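Local coordinates for PROTEIN (hypothetical protein EF0366) (PDB 1VPY), which is of unknown function, a DUF72 family protein that folds as a TIM alpha/beta barrel and binds zinc ions in the crystal, at residues S33-Y38 with E69-V74; L42-M47 with K113-L118; V251-N256 with L268-V273; T49-I54 with G80-G85. One frame throughout, in Å; residues are numbered along the deposited sequence.

Contact 1. Residues S33-Y38 with E69-V74. With ZN (zinc ion), chain E.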
loop_
_atom_site.group_PDB
_atom_site.type_symbol
_atom_site.label_atom_id
_atom_site.label_comp_id
_atom_site.label_asym_id
_atom_site.label_seq_id
_atom_site.Cartn_x
_atom_site.Cartn_y
_atom_site.Cartn_z
ATOM N N SER A 33 -16.005 -14.905 3.714
ATOM C CA SER A 33 -15.965 -14.543 5.133
ATOM C C SER A 33 -15.698 -13.036 5.397
ATOM O O SER A 33 -15.772 -12.215 4.481
ATOM C CB SER A 33 -14.973 -15.432 5.896
ATOM O OG SER A 33 -13.635 -15.049 5.628
ATOM N N THR A 34 -15.382 -12.694 6.649
ATOM C CA THR A 34 -15.537 -11.318 7.159
ATOM C C THR A 34 -14.267 -10.674 7.705
ATOM O O THR A 34 -13.330 -11.370 8.090
ATOM C CB THR A 34 -16.581 -11.290 8.300
ATOM O OG1 THR A 34 -16.187 -12.204 9.335
ATOM C CG2 THR A 34 -17.934 -11.703 7.789
ATOM N N LEU A 35 -14.263 -9.341 7.764
ATOM C CA LEU A 35 -13.215 -8.582 8.454
ATOM C C LEU A 35 -13.021 -9.012 9.917
ATOM O O LEU A 35 -11.890 -9.123 10.383
ATOM C CB LEU A 35 -13.498 -7.076 8.389
ATOM C CG LEU A 35 -12.595 -6.152 9.223
ATOM C CD1 LEU A 35 -11.147 -6.223 8.767
ATOM C CD2 LEU A 35 -13.078 -4.724 9.175
ATOM N N TYR A 36 -14.116 -9.238 10.638
ATOM C CA TYR A 36 -14.042 -9.698 12.023
ATOM C C TYR A 36 -13.257 -11.007 12.137
ATOM O O TYR A 36 -12.352 -11.108 12.964
ATOM C CB TYR A 36 -15.446 -9.846 12.620
ATOM C CG TYR A 36 -15.494 -10.431 14.022
ATOM C CD1 TYR A 36 -15.291 -9.627 15.143
ATOM C CD2 TYR A 36 -15.761 -11.790 14.224
ATOM C CE1 TYR A 36 -15.340 -10.162 16.431
ATOM C CE2 TYR A 36 -15.815 -12.332 15.505
ATOM C CZ TYR A 36 -15.603 -11.511 16.601
ATOM O OH TYR A 36 -15.655 -12.041 17.865
ATOM N N GLU A 37 -13.596 -11.986 11.299
ATOM C CA GLU A 37 -12.912 -13.282 11.298
ATOM C C GLU A 37 -11.508 -13.192 10.692
ATOM O O GLU A 37 -10.606 -13.921 11.094
ATOM C CB GLU A 37 -13.746 -14.344 10.574
ATOM C CG GLU A 37 -13.649 -15.756 11.178
ATOM C CD GLU A 37 -12.415 -16.543 10.725
ATOM O OE1 GLU A 37 -11.927 -16.315 9.592
ATOM O OE2 GLU A 37 -11.936 -17.404 11.504
ATOM N N TYR A 38 -11.324 -12.298 9.727
ATOM C CA TYR A 38 -10.007 -12.069 9.150
ATOM C C TYR A 38 -9.020 -11.610 10.229
ATOM O O TYR A 38 -7.861 -12.032 10.246
ATOM C CB TYR A 38 -10.083 -11.045 8.015
ATOM C CG TYR A 38 -8.739 -10.663 7.451
ATOM C CD1 TYR A 38 -7.932 -9.737 8.107
ATOM C CD2 TYR A 38 -8.268 -11.229 6.262
ATOM C CE1 TYR A 38 -6.696 -9.388 7.608
ATOM C CE2 TYR A 38 -7.029 -10.877 5.744
ATOM C CZ TYR A 38 -6.246 -9.953 6.430
ATOM O OH TYR A 38 -5.010 -9.581 5.954
ATOM N N GLU A 69 -7.142 -4.567 19.348
ATOM C CA GLU A 69 -6.516 -3.300 19.745
ATOM C C GLU A 69 -5.321 -2.871 18.878
ATOM O O GLU A 69 -5.091 -1.681 18.701
ATOM C CB GLU A 69 -6.127 -3.328 21.235
ATOM C CG GLU A 69 -5.171 -4.458 21.629
ATOM C CD GLU A 69 -4.990 -4.598 23.144
ATOM O OE1 GLU A 69 -5.969 -4.382 23.902
ATOM O OE2 GLU A 69 -3.861 -4.938 23.573
ATOM N N ASN A 70 -4.564 -3.824 18.345
ATOM C CA ASN A 70 -3.406 -3.469 17.532
ATOM C C ASN A 70 -3.339 -4.195 16.187
ATOM O O ASN A 70 -2.289 -4.700 15.772
ATOM C CB ASN A 70 -2.099 -3.572 18.330
ATOM C CG ASN A 70 -1.928 -4.912 18.993
ATOM O OD1 ASN A 70 -1.951 -5.950 18.325
ATOM N ND2 ASN A 70 -1.756 -4.905 20.319
ATOM N N PHE A 71 -4.489 -4.229 15.522
ATOM C CA PHE A 71 -4.607 -4.619 14.135
ATOM C C PHE A 71 -4.360 -3.358 13.310
ATOM O O PHE A 71 -4.687 -2.256 13.744
ATOM C CB PHE A 71 -6.027 -5.143 13.908
ATOM C CG PHE A 71 -6.336 -5.497 12.483
ATOM C CD1 PHE A 71 -6.114 -6.785 12.013
ATOM C CD2 PHE A 71 -6.875 -4.550 11.617
ATOM C CE1 PHE A 71 -6.402 -7.119 10.685
ATOM C CE2 PHE A 71 -7.165 -4.873 10.287
ATOM C CZ PHE A 71 -6.928 -6.161 9.826
ATOM N N ARG A 72 -3.770 -3.500 12.130
ATOM C CA ARG A 72 -3.518 -2.323 11.304
ATOM C C ARG A 72 -4.219 -2.376 9.960
ATOM O O ARG A 72 -4.436 -3.452 9.402
ATOM C CB ARG A 72 -2.019 -2.068 11.135
ATOM C CG ARG A 72 -1.285 -1.817 12.455
ATOM C CD ARG A 72 -1.666 -0.496 13.121
ATOM N NE ARG A 72 -0.979 -0.351 14.402
ATOM C CZ ARG A 72 -1.559 -0.476 15.593
ATOM N NH1 ARG A 72 -2.857 -0.728 15.695
ATOM N NH2 ARG A 72 -0.836 -0.337 16.690
ATOM N N PHE A 73 -4.570 -1.192 9.459
ATOM C CA PHE A 73 -5.244 -1.041 8.182
ATOM C C PHE A 73 -4.358 -0.274 7.230
ATOM O O PHE A 73 -3.814 0.770 7.590
ATOM C CB PHE A 73 -6.524 -0.221 8.343
ATOM C CG PHE A 73 -7.615 -0.906 9.107
ATOM C CD1 PHE A 73 -7.658 -0.840 10.496
ATOM C CD2 PHE A 73 -8.631 -1.578 8.436
ATOM C CE1 PHE A 73 -8.682 -1.452 11.204
ATOM C CE2 PHE A 73 -9.660 -2.186 9.130
ATOM C CZ PHE A 73 -9.686 -2.128 10.520
ATOM N N VAL A 74 -4.218 -0.785 6.015
ATOM C CA VAL A 74 -3.697 0.010 4.922
ATOM C C VAL A 74 -4.920 0.428 4.127
ATOM O O VAL A 74 -5.598 -0.405 3.518
ATOM C CB VAL A 74 -2.716 -0.763 4.027
ATOM C CG1 VAL A 74 -2.344 0.074 2.801
ATOM C CG2 VAL A 74 -1.463 -1.149 4.811
HETATM ZN ZN ZN E . -10.598 -18.148 8.509
#
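On the outer side of the TIM barrel, Leu35 and Tyr38 of helix 35-41 pack against Phe71 and Phe73, at the entrance to strand 72-76. The two aromatic side chains Tyr38 and Phe71 run at about a right angle to each other and meet rim to rim, CE1 of Tyr38 lying 3.8 Å from CE1 of Phe71. With CG anti to its backbone N (chi1 175°), Tyr38 reaches past Phe71, and its hydroxyl is hydrogen-bonded to Leu44 O and Leu18 N. Leu35 divides its two methyls between the phenylalanines: CD1 is 4.4 Å from Phe71 CZ, and CD2 comes to the edge of the other ring, 4.3 Å from Phe73 CE2. Phe71 in turn sets its CE2 over the centre of the Phe73 ring. The helix begins with Thr34 as N-cap, OG1 accepting from Glu37 N at 3.3 Å. Glu37, which does not touch segment 69-74, bends at chi2 (-82°) and binds a zinc ion through OE1, at 2.5 Å, a site shared with His41. The helix is thus two-sided: its buried side adheres by apolar and aromatic contact, while its polar groups cap the first turn and hold metal.

Contact 2. Residues L42-M47 with K113-L118; sequences LPLVEM and KLFAFL
Glu46 OE2 is held in a salt bridge by Arg204 NH2 and also lies 3.8 Å from Leu118 CD2, a methyl of strand 114-120, the next strand but one. That methyl sits close to both carboxylate oxygens, since Glu46 OE1 is 3.9 Å from Leu118 CD2. Glu46 reaches this place on a stretched chain, chi1 180° and chi2 -175°, which carries the carboxylate well beyond its own strand. Asp48 OD1 also lies near OE2, a like-charge neighbour that the Arg204 salt bridge probably helps Glu46 tolerate. Farther down the barrel the contact is wholly apolar: Leu44 CD1 rests 4.0 Å from Phe115 CB and almost equally near CG, at the root of the phenyl group, in an oblique crossing of the two side chains. Phe115 and Leu118, three residues apart, both point toward strand 44-47. The helix-like backbone at Phe115 (psi -55°) probably breaks the regular alternation of the strand, which would let both do so. Strands 44-47 and 114-120 are not bonded to each other; strand 72-76 lies between them, pairing with Val45 on one flank and, through Phe73, with Phe115 on the other. Ile254 of strand 250-255 adjoins Leu44 and Glu46 inside the barrel, whereas Phe117 packs outward on Phe101 of helix 94-104.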
loop_
_atom_site.group_PDB
_atom_site.type_symbol
_atom_site.label_atom_id
_atom_site.label_comp_id
_atom_site.label_asym_id
_atom_site.label_seq_id
_atom_site.Cartn_x
_atom_site.Cartn_y
_atom_site.Cartn_z
ATOM N N LEU A 42 -4.891 -12.597 11.014
ATOM C CA LEU A 42 -3.903 -11.647 10.491
ATOM C C LEU A 42 -3.881 -10.278 11.186
ATOM O O LEU A 42 -4.919 -9.798 11.649
ATOM C CB LEU A 42 -4.015 -11.520 8.963
ATOM C CG LEU A 42 -3.545 -12.758 8.183
ATOM C CD1 LEU A 42 -3.856 -12.646 6.699
ATOM C CD2 LEU A 42 -2.058 -13.027 8.387
ATOM N N PRO A 43 -2.683 -9.663 11.286
ATOM C CA PRO A 43 -2.511 -8.365 11.941
ATOM C C PRO A 43 -2.625 -7.162 10.995
ATOM O O PRO A 43 -2.534 -6.016 11.438
ATOM C CB PRO A 43 -1.086 -8.455 12.470
ATOM C CG PRO A 43 -0.366 -9.292 11.438
ATOM C CD PRO A 43 -1.395 -10.196 10.796
ATOM N N LEU A 44 -2.819 -7.417 9.709
ATOM C CA LEU A 44 -2.830 -6.348 8.740
ATOM C C LEU A 44 -3.762 -6.685 7.598
ATOM O O LEU A 44 -3.831 -7.831 7.162
ATOM C CB LEU A 44 -1.410 -6.119 8.219
ATOM C CG LEU A 44 -1.102 -5.020 7.204
ATOM C CD1 LEU A 44 -1.316 -3.629 7.801
ATOM C CD2 LEU A 44 0.321 -5.190 6.723
ATOM N N VAL A 45 -4.495 -5.683 7.132
ATOM C CA VAL A 45 -5.321 -5.828 5.951
ATOM C C VAL A 45 -5.170 -4.592 5.074
ATOM O O VAL A 45 -4.925 -3.498 5.572
ATOM C CB VAL A 45 -6.804 -6.059 6.312
ATOM C CG1 VAL A 45 -7.495 -4.753 6.651
ATOM C CG2 VAL A 45 -7.534 -6.772 5.179
ATOM N N GLU A 46 -5.287 -4.777 3.766
ATOM C CA GLU A 46 -5.463 -3.647 2.876
ATOM C C GLU A 46 -6.895 -3.636 2.399
ATOM O O GLU A 46 -7.395 -4.634 1.885
ATOM C CB GLU A 46 -4.526 -3.702 1.682
ATOM C CG GLU A 46 -4.712 -2.516 0.742
ATOM C CD GLU A 46 -3.872 -2.624 -0.503
ATOM O OE1 GLU A 46 -2.670 -2.922 -0.392
ATOM O OE2 GLU A 46 -4.412 -2.414 -1.601
HETATM N N MSE A 47 -7.555 -2.502 2.583
HETATM C CA MSE A 47 -8.915 -2.346 2.118
HETATM C C MSE A 47 -8.952 -1.385 0.952
HETATM O O MSE A 47 -8.497 -0.243 1.059
HETATM C CB MSE A 47 -9.808 -1.883 3.250
HETATM C CG MSE A 47 -9.912 -2.916 4.348
HETATM SE SE MSE A 47 -11.301 -2.485 5.631
HETATM C CE MSE A 47 -12.943 -2.731 4.489
ATOM N N LYS A 113 -5.107 2.805 14.512
ATOM C CA LYS A 113 -5.070 1.520 13.801
ATOM C C LYS A 113 -4.718 1.705 12.326
ATOM O O LYS A 113 -4.768 0.762 11.535
ATOM C CB LYS A 113 -6.399 0.779 13.943
ATOM C CG LYS A 113 -6.819 0.555 15.384
ATOM C CD LYS A 113 -7.908 -0.485 15.504
ATOM C CE LYS A 113 -8.241 -0.752 16.961
ATOM N NZ LYS A 113 -9.461 -1.584 17.106
ATOM N N LEU A 114 -4.357 2.926 11.952
ATOM C CA LEU A 114 -3.953 3.195 10.579
ATOM C C LEU A 114 -2.483 2.846 10.397
ATOM O O LEU A 114 -1.617 3.413 11.059
ATOM C CB LEU A 114 -4.202 4.662 10.223
ATOM C CG LEU A 114 -3.652 5.219 8.910
ATOM C CD1 LEU A 114 -4.353 4.610 7.701
ATOM C CD2 LEU A 114 -3.784 6.730 8.905
ATOM N N PHE A 115 -2.205 1.894 9.512
ATOM C CA PHE A 115 -0.836 1.656 9.104
ATOM C C PHE A 115 -0.391 2.763 8.123
ATOM O O PHE A 115 0.608 3.445 8.362
ATOM C CB PHE A 115 -0.667 0.256 8.517
ATOM C CG PHE A 115 0.757 -0.115 8.250
ATOM C CD1 PHE A 115 1.572 -0.569 9.271
ATOM C CD2 PHE A 115 1.288 -0.007 6.972
ATOM C CE1 PHE A 115 2.897 -0.915 9.030
ATOM C CE2 PHE A 115 2.615 -0.352 6.720
ATOM C CZ PHE A 115 3.417 -0.807 7.762
ATOM N N ALA A 116 -1.149 2.960 7.048
ATOM C CA ALA A 116 -0.878 4.044 6.107
ATOM C C ALA A 116 -2.033 4.221 5.129
ATOM O O ALA A 116 -2.788 3.276 4.892
ATOM C CB ALA A 116 0.418 3.782 5.348
ATOM N N PHE A 117 -2.188 5.429 4.590
ATOM C CA PHE A 117 -3.014 5.615 3.397
ATOM C C PHE A 117 -2.188 5.251 2.174
ATOM O O PHE A 117 -1.082 5.771 1.997
ATOM C CB PHE A 117 -3.520 7.055 3.271
ATOM C CG PHE A 117 -4.560 7.416 4.282
ATOM C CD1 PHE A 117 -5.792 6.770 4.292
ATOM C CD2 PHE A 117 -4.312 8.397 5.227
ATOM C CE1 PHE A 117 -6.758 7.095 5.235
ATOM C CE2 PHE A 117 -5.272 8.731 6.180
ATOM C CZ PHE A 117 -6.495 8.080 6.185
ATOM N N LEU A 118 -2.701 4.345 1.346
ATOM C CA LEU A 118 -1.996 3.983 0.119
ATOM C C LEU A 118 -2.491 4.839 -1.025
ATOM O O LEU A 118 -3.659 4.796 -1.385
ATOM C CB LEU A 118 -2.117 2.484 -0.210
ATOM C CG LEU A 118 -1.719 2.045 -1.628
ATOM C CD1 LEU A 118 -0.219 2.193 -1.920
ATOM C CD2 LEU A 118 -2.181 0.629 -1.887
#

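Contact 3. Residues V251-N256 with L268-V273; sequences VGVIFN and LQMQKV
Met270, present as selenomethionine, sets its selenium against the rim of the Phe255 ring, with SE 3.8 Å from Phe255 CZ. This is a Met-aromatic contact of the edge type: SE stands 5.0 Å from the centroid of the Phe255 ring and 75° off the ring normal. The side chain approaches with more than its selenium, because Met270 CG, also close to the ring plane, is 3.8 Å from Phe255 CZ. The selenium, placed by chi2 (-148°), also meets a methyl, Val253 CG1, at 4.2 Å. Val253 and Phe255, two residues apart, both point toward the helix, and the single long side chain of Met270 bridges them. In the next shell, Phe205 meets Phe255 edge-to-face and also touches Val253, while Leu16 lies against both Val253 and Met270. Just past the strand, Asn256 is tied by hydrogen bonds from its side chain to Thr19 and His206. Strand 250-255 is the last of the eight and closes the barrel between strands 201-205 and 13-18; the contact lies on its outer surface. Helix 260-273, which follows it in the chain, covers that surface, and Ile234 and Ser238 of helix 231-245 flank Met270 from the neighbouring helix.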
loop_
_atom_site.group_PDB
_atom_site.type_symbol
_atom_site.label_atom_id
_atom_site.label_comp_id
_atom_site.label_asym_id
_atom_site.label_seq_id
_atom_site.Cartn_x
_atom_site.Cartn_y
_atom_site.Cartn_z
ATOM N N VAL A 251 7.241 -2.941 9.308
ATOM C CA VAL A 251 7.164 -3.420 7.935
ATOM C C VAL A 251 5.785 -4.015 7.698
ATOM O O VAL A 251 5.286 -4.813 8.506
ATOM C CB VAL A 251 8.254 -4.467 7.620
ATOM C CG1 VAL A 251 8.301 -4.765 6.127
ATOM C CG2 VAL A 251 9.602 -3.970 8.081
ATOM N N GLY A 252 5.168 -3.592 6.599
ATOM C CA GLY A 252 3.877 -4.093 6.188
ATOM C C GLY A 252 4.039 -4.837 4.892
ATOM O O GLY A 252 4.653 -4.333 3.950
ATOM N N VAL A 253 3.497 -6.045 4.846
ATOM C CA VAL A 253 3.520 -6.847 3.637
ATOM C C VAL A 253 2.102 -7.190 3.179
ATOM O O VAL A 253 1.332 -7.824 3.911
ATOM C CB VAL A 253 4.355 -8.134 3.823
ATOM C CG1 VAL A 253 4.368 -8.946 2.543
ATOM C CG2 VAL A 253 5.789 -7.796 4.257
ATOM N N ILE A 254 1.773 -6.750 1.964
ATOM C CA ILE A 254 0.469 -7.024 1.377
ATOM C C ILE A 254 0.611 -7.920 0.153
ATOM O O ILE A 254 1.247 -7.547 -0.843
ATOM C CB ILE A 254 -0.280 -5.714 0.998
ATOM C CG1 ILE A 254 -0.604 -4.875 2.250
ATOM C CG2 ILE A 254 -1.526 -6.005 0.172
ATOM C CD1 ILE A 254 -1.297 -5.607 3.387
ATOM N N PHE A 255 0.025 -9.111 0.243
ATOM C CA PHE A 255 -0.100 -9.978 -0.916
ATOM C C PHE A 255 -1.359 -9.577 -1.678
ATOM O O PHE A 255 -2.476 -9.699 -1.170
ATOM C CB PHE A 255 -0.151 -11.450 -0.494
ATOM C CG PHE A 255 1.176 -12.006 -0.047
ATOM C CD1 PHE A 255 1.612 -11.837 1.266
ATOM C CD2 PHE A 255 1.991 -12.689 -0.942
ATOM C CE1 PHE A 255 2.856 -12.347 1.678
ATOM C CE2 PHE A 255 3.222 -13.212 -0.543
ATOM C CZ PHE A 255 3.659 -13.039 0.766
ATOM N N ASN A 256 -1.165 -9.066 -2.890
ATOM C CA ASN A 256 -2.263 -8.567 -3.703
ATOM C C ASN A 256 -2.351 -9.347 -5.023
ATOM O O ASN A 256 -3.013 -8.936 -5.978
ATOM C CB ASN A 256 -2.071 -7.062 -3.931
ATOM C CG ASN A 256 -3.222 -6.423 -4.684
ATOM O OD1 ASN A 256 -4.394 -6.710 -4.428
ATOM N ND2 ASN A 256 -2.891 -5.546 -5.619
ATOM N N LEU A 268 0.639 -17.166 4.322
ATOM C CA LEU A 268 0.828 -18.209 5.333
ATOM C C LEU A 268 2.167 -18.924 5.162
ATOM O O LEU A 268 2.734 -19.406 6.139
ATOM C CB LEU A 268 -0.340 -19.203 5.324
ATOM C CG LEU A 268 -1.591 -18.939 6.188
ATOM C CD1 LEU A 268 -2.035 -17.444 6.334
ATOM C CD2 LEU A 268 -2.761 -19.806 5.694
ATOM N N GLN A 269 2.675 -18.972 3.928
ATOM C CA GLN A 269 4.012 -19.516 3.657
ATOM C C GLN A 269 5.103 -18.627 4.238
ATOM O O GLN A 269 5.954 -19.103 4.991
ATOM C CB GLN A 269 4.246 -19.726 2.155
ATOM C CG GLN A 269 3.677 -21.031 1.605
ATOM C CD GLN A 269 3.608 -21.049 0.084
ATOM O OE1 GLN A 269 2.519 -21.105 -0.503
ATOM N NE2 GLN A 269 4.775 -20.996 -0.563
HETATM N N MSE A 270 5.064 -17.340 3.885
HETATM C CA MSE A 270 6.011 -16.349 4.382
HETATM C C MSE A 270 6.096 -16.349 5.901
HETATM O O MSE A 270 7.180 -16.434 6.478
HETATM C CB MSE A 270 5.616 -14.964 3.900
HETATM C CG MSE A 270 6.531 -14.389 2.829
HETATM SE SE MSE A 270 6.688 -12.423 2.946
HETATM C CE MSE A 270 6.658 -12.272 4.871
ATOM N N GLN A 271 4.931 -16.250 6.529
ATOM C CA GLN A 271 4.773 -16.328 7.969
ATOM C C GLN A 271 5.514 -17.516 8.594
ATOM O O GLN A 271 6.055 -17.394 9.696
ATOM C CB GLN A 271 3.286 -16.430 8.278
ATOM C CG GLN A 271 2.889 -16.109 9.704
ATOM C CD GLN A 271 1.444 -15.666 9.780
ATOM O OE1 GLN A 271 0.601 -16.348 10.365
ATOM N NE2 GLN A 271 1.143 -14.520 9.159
ATOM N N LYS A 272 5.518 -18.661 7.905
ATOM C CA LYS A 272 6.284 -19.830 8.354
ATOM C C LYS A 272 7.782 -19.609 8.126
ATOM O O LYS A 272 8.591 -19.889 9.014
ATOM C CB LYS A 272 5.802 -21.119 7.678
ATOM N N VAL A 273 8.134 -19.070 6.955
ATOM C CA VAL A 273 9.530 -18.802 6.572
ATOM C C VAL A 273 10.220 -17.799 7.512
ATOM O O VAL A 273 11.407 -17.945 7.813
ATOM C CB VAL A 273 9.646 -18.366 5.078
ATOM C CG1 VAL A 273 11.055 -17.913 4.729
ATOM C CG2 VAL A 273 9.237 -19.502 4.160
#

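Contact 4. Residues T49-I54 with G80-G85; sequences TAYYGI and GISCQG
This partly buried contact lies beyond the C-terminal ends of two adjacent barrel strands, joining the short, weakly bonded helical turn after strand 44-47 to the loop after strand 72-76, and it centres on Tyr51 against Gln84 and Ser82. Segment 49-54 supplies the phenol, and a trans first torsion (chi1 178°) extends the ring toward the other loop. There Tyr51 OH lies 3.2 Å from Gln84 CD, with the ring and amide planes 81° apart. The aliphatic part of the glutamine adds to the contact, Gln84 CB being 3.6 Å from Tyr51 OH. Ser82 comes to the edge of the phenol, its OG 4.0 Å from Tyr51 CE1. A type I turn from Gly80 to Cys83 brings Ser82 into position, and the backbone of Tyr51 is bonded to Ser79 just before that turn. Lys76 makes a cation-pi contact with the Tyr51 ring, and CD2 of Tyr51 lies over the centre of the Tyr52 ring. In TIM barrels, loops at the C-terminal ends of the strands commonly frame the active site; whether they do here is unknown. The touching side chains all carry polar groups, and Tyr51 and Gln84 are partly exposed, which suggests a junction held by a ring edge and polar side chains more than by apolar burial.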
loop_
_atom_site.group_PDB
_atom_site.type_symbol
_atom_site.label_atom_id
_atom_site.label_comp_id
_atom_site.label_asym_id
_atom_site.label_seq_id
_atom_site.Cartn_x
_atom_site.Cartn_y
_atom_site.Cartn_z
ATOM N N THR A 49 -11.867 -0.827 -0.738
ATOM C CA THR A 49 -13.258 -0.387 -0.821
ATOM C C THR A 49 -13.457 1.121 -1.061
ATOM O O THR A 49 -14.323 1.510 -1.840
ATOM C CB THR A 49 -14.047 -0.878 0.427
ATOM O OG1 THR A 49 -15.350 -0.295 0.452
ATOM C CG2 THR A 49 -13.319 -0.518 1.700
ATOM N N ALA A 50 -12.645 1.954 -0.410
ATOM C CA ALA A 50 -12.781 3.415 -0.496
ATOM C C ALA A 50 -12.178 4.008 -1.771
ATOM O O ALA A 50 -12.384 5.182 -2.081
ATOM C CB ALA A 50 -12.194 4.087 0.740
ATOM N N TYR A 51 -11.431 3.193 -2.501
ATOM C CA TYR A 51 -10.903 3.585 -3.796
ATOM C C TYR A 51 -12.046 3.821 -4.775
ATOM O O TYR A 51 -11.939 4.662 -5.674
ATOM C CB TYR A 51 -9.967 2.491 -4.320
ATOM C CG TYR A 51 -9.363 2.738 -5.684
ATOM C CD1 TYR A 51 -8.215 3.519 -5.829
ATOM C CD2 TYR A 51 -9.923 2.167 -6.827
ATOM C CE1 TYR A 51 -7.647 3.734 -7.080
ATOM C CE2 TYR A 51 -9.367 2.379 -8.081
ATOM C CZ TYR A 51 -8.230 3.161 -8.198
ATOM O OH TYR A 51 -7.677 3.369 -9.436
ATOM N N TYR A 52 -13.142 3.086 -4.592
ATOM C CA TYR A 52 -14.267 3.132 -5.533
ATOM C C TYR A 52 -15.305 4.155 -5.149
ATOM O O TYR A 52 -16.045 4.641 -6.004
ATOM C CB TYR A 52 -14.912 1.754 -5.665
ATOM C CG TYR A 52 -13.932 0.749 -6.180
ATOM C CD1 TYR A 52 -13.681 0.632 -7.550
ATOM C CD2 TYR A 52 -13.214 -0.055 -5.298
ATOM C CE1 TYR A 52 -12.757 -0.281 -8.027
ATOM C CE2 TYR A 52 -12.287 -0.969 -5.761
ATOM C CZ TYR A 52 -12.063 -1.078 -7.122
ATOM O OH TYR A 52 -11.144 -1.991 -7.568
ATOM N N GLY A 53 -15.349 4.467 -3.858
ATOM C CA GLY A 53 -16.300 5.419 -3.309
ATOM C C GLY A 53 -16.007 5.613 -1.839
ATOM O O GLY A 53 -15.792 4.647 -1.107
ATOM N N ILE A 54 -15.988 6.872 -1.415
ATOM C CA ILE A 54 -15.697 7.217 -0.033
ATOM C C ILE A 54 -16.866 6.789 0.854
ATOM O O ILE A 54 -17.979 7.273 0.684
ATOM C CB ILE A 54 -15.397 8.721 0.111
ATOM C CG1 ILE A 54 -14.171 9.088 -0.736
ATOM C CG2 ILE A 54 -15.188 9.088 1.577
ATOM C CD1 ILE A 54 -13.891 10.578 -0.834
ATOM N N GLY A 80 -9.936 9.293 -7.179
ATOM C CA GLY A 80 -9.735 10.692 -7.543
ATOM C C GLY A 80 -8.470 11.313 -6.976
ATOM O O GLY A 80 -7.863 12.181 -7.609
ATOM N N ILE A 81 -8.069 10.867 -5.785
ATOM C CA ILE A 81 -6.879 11.388 -5.109
ATOM C C ILE A 81 -5.592 10.946 -5.809
ATOM O O ILE A 81 -4.600 11.671 -5.803
ATOM C CB ILE A 81 -6.876 11.026 -3.594
ATOM C CG1 ILE A 81 -7.975 11.807 -2.864
ATOM C CG2 ILE A 81 -5.525 11.321 -2.950
ATOM C CD1 ILE A 81 -8.376 11.242 -1.501
ATOM N N SER A 82 -5.615 9.770 -6.428
ATOM C CA SER A 82 -4.448 9.276 -7.159
ATOM C C SER A 82 -4.589 9.447 -8.677
ATOM O O SER A 82 -4.044 8.660 -9.460
ATOM C CB SER A 82 -4.159 7.821 -6.790
ATOM O OG SER A 82 -5.336 7.048 -6.869
ATOM N N CYS A 83 -5.322 10.486 -9.073
ATOM C CA CYS A 83 -5.477 10.882 -10.476
ATOM C C CYS A 83 -6.127 9.821 -11.378
ATOM O O CYS A 83 -5.811 9.727 -12.567
ATOM C CB CYS A 83 -4.132 11.351 -11.056
ATOM S SG CYS A 83 -3.623 12.998 -10.510
ATOM N N GLN A 84 -7.040 9.038 -10.815
ATOM C CA GLN A 84 -7.692 7.963 -11.564
ATOM C C GLN A 84 -9.208 8.104 -11.604
ATOM O O GLN A 84 -9.839 7.815 -12.626
ATOM C CB GLN A 84 -7.311 6.603 -10.987
ATOM C CG GLN A 84 -5.913 6.169 -11.353
ATOM C CD GLN A 84 -5.289 5.245 -10.321
ATOM O OE1 GLN A 84 -5.198 5.581 -9.136
ATOM N NE2 GLN A 84 -4.836 4.079 -10.771
ATOM N N GLY A 85 -9.789 8.553 -10.496
ATOM C CA GLY A 85 -11.234 8.705 -10.399
ATOM C C GLY A 85 -11.844 9.680 -11.390
ATOM O O GLY A 85 -11.170 10.578 -11.911
#

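How the contacts relate
Contacts 1, 2 and 3 are buried and use the same barrel sheet, but on different sides of it. Contact 2 lies inside the barrel, where a salt-bridged carboxylate lies beside aliphatic groups; contacts 1 and 3 seal helices against its outside with apolar and aromatic side chains. Contacts 1 and 2 share a boundary along strand 72-76, with Phe71 also packing against the backbone of Leu42. Contact 2 meets contact 3 where Leu42 packs on Gln271 and Phe115 on Gly252. Contact 4 is the partly exposed, more polar one, in segments that continue from strands 44-47 and 72-76; its centre is about 26 Å from that of contact 3.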